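Long-range contact in galectin-1 (Bufo arenarum, PDB 1A78), which binds beta-galactosides as a homodimeric lectin, probably also recognises complex carbohydrates, and may regulate cell apoptosis and differentiation: residues A[1-13]-A[117-131]. Sequence-based numbering, arbitrary orientation.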
# COMPACT_ATOMS: atom_id res chain seq x y z
N ALA A 1 -14.63 12.24 10.15
CA ALA A 1 -14.76 11.64 8.79
C ALA A 1 -13.53 12.00 7.98
O ALA A 1 -13.19 13.19 7.86
CB ALA A 1 -16.03 12.15 8.10
N SER A 2 -12.85 10.96 7.50
CA SER A 2 -11.62 10.99 6.68
C SER A 2 -10.40 10.39 7.40
O SER A 2 -9.83 10.98 8.32
CB SER A 2 -11.30 12.38 6.07
OG SER A 2 -10.67 13.25 6.99
N ALA A 3 -10.09 9.16 7.00
CA ALA A 3 -8.95 8.41 7.53
C ALA A 3 -8.11 8.06 6.30
O ALA A 3 -7.32 8.90 5.83
CB ALA A 3 -9.44 7.14 8.24
N GLY A 4 -8.31 6.86 5.75
CA GLY A 4 -7.57 6.47 4.56
C GLY A 4 -7.07 5.05 4.44
O GLY A 4 -7.57 4.13 5.09
N VAL A 5 -6.06 4.89 3.61
CA VAL A 5 -5.44 3.62 3.31
C VAL A 5 -4.81 2.94 4.50
O VAL A 5 -4.21 3.61 5.35
CB VAL A 5 -4.37 3.81 2.20
CG1 VAL A 5 -3.46 2.61 2.08
CG2 VAL A 5 -5.07 4.04 0.87
N ALA A 6 -4.97 1.62 4.56
CA ALA A 6 -4.37 0.78 5.60
C ALA A 6 -3.66 -0.36 4.88
O ALA A 6 -4.27 -1.05 4.06
CB ALA A 6 -5.41 0.23 6.50
N VAL A 7 -2.37 -0.54 5.16
CA VAL A 7 -1.54 -1.57 4.53
C VAL A 7 -1.22 -2.58 5.59
O VAL A 7 -0.82 -2.20 6.68
CB VAL A 7 -0.19 -0.99 4.01
CG1 VAL A 7 0.75 -2.09 3.65
CG2 VAL A 7 -0.39 -0.09 2.82
N THR A 8 -1.37 -3.86 5.27
CA THR A 8 -1.06 -4.91 6.23
C THR A 8 -0.00 -5.79 5.60
O THR A 8 0.11 -5.79 4.40
CB THR A 8 -2.29 -5.70 6.55
OG1 THR A 8 -3.39 -4.80 6.65
CG2 THR A 8 -2.11 -6.41 7.89
N ASN A 9 0.77 -6.51 6.41
CA ASN A 9 1.86 -7.35 5.88
C ASN A 9 2.98 -6.50 5.27
O ASN A 9 3.66 -6.95 4.35
CB ASN A 9 1.36 -8.29 4.78
CG ASN A 9 0.99 -9.66 5.28
OD1 ASN A 9 1.73 -10.28 6.06
ND2 ASN A 9 -0.14 -10.16 4.81
N LEU A 10 3.15 -5.27 5.73
CA LEU A 10 4.19 -4.38 5.21
C LEU A 10 5.59 -4.98 5.42
O LEU A 10 6.51 -4.68 4.67
CB LEU A 10 4.10 -3.00 5.88
CG LEU A 10 5.06 -1.85 5.49
CD1 LEU A 10 4.72 -1.35 4.12
CD2 LEU A 10 4.97 -0.70 6.48
N ASN A 11 5.73 -5.80 6.45
CA ASN A 11 7.01 -6.44 6.81
C ASN A 11 8.24 -5.55 6.79
O ASN A 11 9.24 -5.88 6.17
CB ASN A 11 7.27 -7.70 5.98
CG ASN A 11 8.42 -8.54 6.53
OD1 ASN A 11 8.32 -9.10 7.63
ND2 ASN A 11 9.53 -8.61 5.78
N LEU A 12 8.18 -4.42 7.48
CA LEU A 12 9.33 -3.52 7.52
C LEU A 12 10.25 -4.03 8.62
O LEU A 12 9.85 -4.09 9.77
CB LEU A 12 8.88 -2.08 7.79
CG LEU A 12 9.88 -0.93 7.56
CD1 LEU A 12 10.21 -0.78 6.07
CD2 LEU A 12 9.29 0.36 8.08
N LYS A 13 11.45 -4.47 8.24
CA LYS A 13 12.43 -5.00 9.20
C LYS A 13 13.44 -3.91 9.43
O LYS A 13 13.53 -2.97 8.63
CB LYS A 13 13.13 -6.23 8.62
CG LYS A 13 12.17 -7.35 8.18
CD LYS A 13 12.93 -8.57 7.72
CE LYS A 13 12.02 -9.80 7.59
NZ LYS A 13 11.38 -10.22 8.89
N SER A 117 9.56 -7.28 12.94
CA SER A 117 9.25 -6.54 11.73
C SER A 117 7.98 -5.77 12.03
O SER A 117 7.25 -6.12 12.94
CB SER A 117 9.02 -7.47 10.54
OG SER A 117 7.71 -7.99 10.50
N ILE A 118 7.70 -4.73 11.24
CA ILE A 118 6.52 -3.89 11.39
C ILE A 118 5.44 -4.29 10.35
O ILE A 118 5.53 -3.94 9.17
CB ILE A 118 6.88 -2.39 11.24
CG1 ILE A 118 7.87 -2.00 12.33
CG2 ILE A 118 5.63 -1.53 11.32
CD1 ILE A 118 8.36 -0.59 12.20
N PRO A 119 4.36 -4.93 10.81
CA PRO A 119 3.24 -5.40 9.99
C PRO A 119 2.26 -4.43 9.41
O PRO A 119 1.78 -4.66 8.30
CB PRO A 119 2.47 -6.32 10.93
CG PRO A 119 3.39 -6.56 12.11
CD PRO A 119 4.14 -5.28 12.23
N PHE A 120 2.00 -3.32 10.10
CA PHE A 120 0.93 -2.39 9.72
C PHE A 120 1.24 -0.94 9.49
O PHE A 120 2.02 -0.34 10.23
CB PHE A 120 -0.15 -2.52 10.82
CG PHE A 120 -1.36 -1.65 10.64
CD1 PHE A 120 -2.43 -2.07 9.87
CD2 PHE A 120 -1.47 -0.45 11.34
CE1 PHE A 120 -3.60 -1.33 9.79
CE2 PHE A 120 -2.63 0.30 11.26
CZ PHE A 120 -3.71 -0.15 10.49
N LEU A 121 0.49 -0.34 8.58
CA LEU A 121 0.64 1.08 8.24
C LEU A 121 -0.73 1.63 7.84
O LEU A 121 -1.46 0.97 7.12
CB LEU A 121 1.63 1.24 7.06
CG LEU A 121 2.01 2.49 6.22
CD1 LEU A 121 0.81 3.24 5.65
CD2 LEU A 121 2.90 3.42 6.99
N SER A 122 -1.08 2.83 8.31
CA SER A 122 -2.33 3.45 7.91
C SER A 122 -2.15 4.96 7.87
O SER A 122 -1.27 5.50 8.55
CB SER A 122 -3.46 3.09 8.86
OG SER A 122 -3.13 3.42 10.19
N LEU A 123 -2.98 5.63 7.07
CA LEU A 123 -2.95 7.07 6.92
C LEU A 123 -4.30 7.61 7.37
O LEU A 123 -5.32 6.92 7.27
CB LEU A 123 -2.74 7.46 5.45
CG LEU A 123 -1.51 6.90 4.72
CD1 LEU A 123 -1.50 7.38 3.27
CD2 LEU A 123 -0.23 7.30 5.42
N GLU A 124 -4.33 8.83 7.87
CA GLU A 124 -5.58 9.42 8.28
C GLU A 124 -5.62 10.85 7.74
O GLU A 124 -4.71 11.64 7.99
CB GLU A 124 -5.69 9.48 9.80
CG GLU A 124 -5.49 8.19 10.58
CD GLU A 124 -5.44 8.46 12.09
OE1 GLU A 124 -5.78 9.60 12.51
OE2 GLU A 124 -5.05 7.55 12.88
N GLY A 125 -6.66 11.17 6.99
CA GLY A 125 -6.80 12.52 6.48
C GLY A 125 -5.72 13.01 5.54
O GLY A 125 -5.39 14.20 5.51
N LEU A 126 -5.22 12.10 4.72
CA LEU A 126 -4.17 12.40 3.76
C LEU A 126 -4.51 11.54 2.53
O LEU A 126 -4.79 10.34 2.67
CB LEU A 126 -2.83 11.98 4.36
CG LEU A 126 -1.57 12.29 3.59
CD1 LEU A 126 -1.34 13.78 3.51
CD2 LEU A 126 -0.42 11.59 4.26
N ALA A 127 -4.58 12.16 1.36
CA ALA A 127 -4.88 11.43 0.14
C ALA A 127 -3.65 10.67 -0.34
O ALA A 127 -2.63 11.26 -0.64
CB ALA A 127 -5.39 12.37 -0.96
N PHE A 128 -3.77 9.35 -0.38
CA PHE A 128 -2.71 8.45 -0.81
C PHE A 128 -2.36 8.58 -2.30
O PHE A 128 -3.22 8.75 -3.15
CB PHE A 128 -3.17 7.02 -0.51
CG PHE A 128 -2.32 5.94 -1.12
CD1 PHE A 128 -1.13 5.56 -0.53
CD2 PHE A 128 -2.73 5.29 -2.28
CE1 PHE A 128 -0.36 4.56 -1.08
CE2 PHE A 128 -1.96 4.29 -2.85
CZ PHE A 128 -0.78 3.92 -2.25
N LYS A 129 -1.07 8.57 -2.61
CA LYS A 129 -0.65 8.62 -4.00
C LYS A 129 0.26 7.42 -4.25
O LYS A 129 0.09 6.71 -5.22
CB LYS A 129 0.04 9.95 -4.35
CG LYS A 129 -0.91 11.15 -4.34
CD LYS A 129 -0.34 12.35 -5.08
CE LYS A 129 -1.43 13.41 -5.32
NZ LYS A 129 -1.02 14.52 -6.26
N SER A 130 1.16 7.16 -3.31
CA SER A 130 2.09 6.06 -3.40
C SER A 130 2.76 5.70 -2.07
O SER A 130 2.78 6.49 -1.11
CB SER A 130 3.13 6.35 -4.48
OG SER A 130 4.02 7.37 -4.10
N ILE A 131 3.27 4.48 -2.01
CA ILE A 131 3.97 3.93 -0.88
C ILE A 131 5.12 3.11 -1.48
O ILE A 131 4.90 2.32 -2.39
CB ILE A 131 3.06 3.02 -0.05
CG1 ILE A 131 3.85 2.34 1.07
CG2 ILE A 131 2.39 1.97 -0.94
CD1 ILE A 131 2.96 1.78 2.16
O HOH W 1 -5.68 7.56 2.35
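V7 and L121 form an antiparallel hydrogen-bonded pair at the edge of the galectin beta sandwich. Here strand 6-12 lies beside strand 118-124 in one sheet, and 127-131 belongs to the other.

Backbone bonds carry the pairing. V7 N meets L121 O at 2.6 Å with an N-H...O angle of 170°, and L121 N returns to V7 O. Nearer the N terminus, L123 N bonds to V5 O and G125 N to A3 O. Between V7 and L12 the regular pairing breaks down. L10 N donates to P119 O from above its carbonyl plane, and a G1 beta bulge sets N11 and L12 opposite the single residue I118. I118 N bonds to L12 O at 2.7 Å. A water joins V5 N to L126 O.

Apolar side chains of the two sheets pack against each other. V7 CG2 and I131 CD1 meet tip to tip at 3.9 Å. L10 lies across both I131 and L121, its CD2 3.9 Å from L121 CB. V5 has CG1 anti to the backbone N (chi1 166°), which puts CG2 beside that N, 3.8 Å from F128 CB.

On the other face, A6 CB lies 4.1 Å from F120 CE1. S122 OG and E124 OE2 both bond to N34, and E124 sits close to the galactoside-binding H45. A6, V7 and T8 also pair with a strand of the second subunit, so the sheet continues across the dimer.

At the bulge, S117 OG donates to N11 OD1 at 3.1 Å.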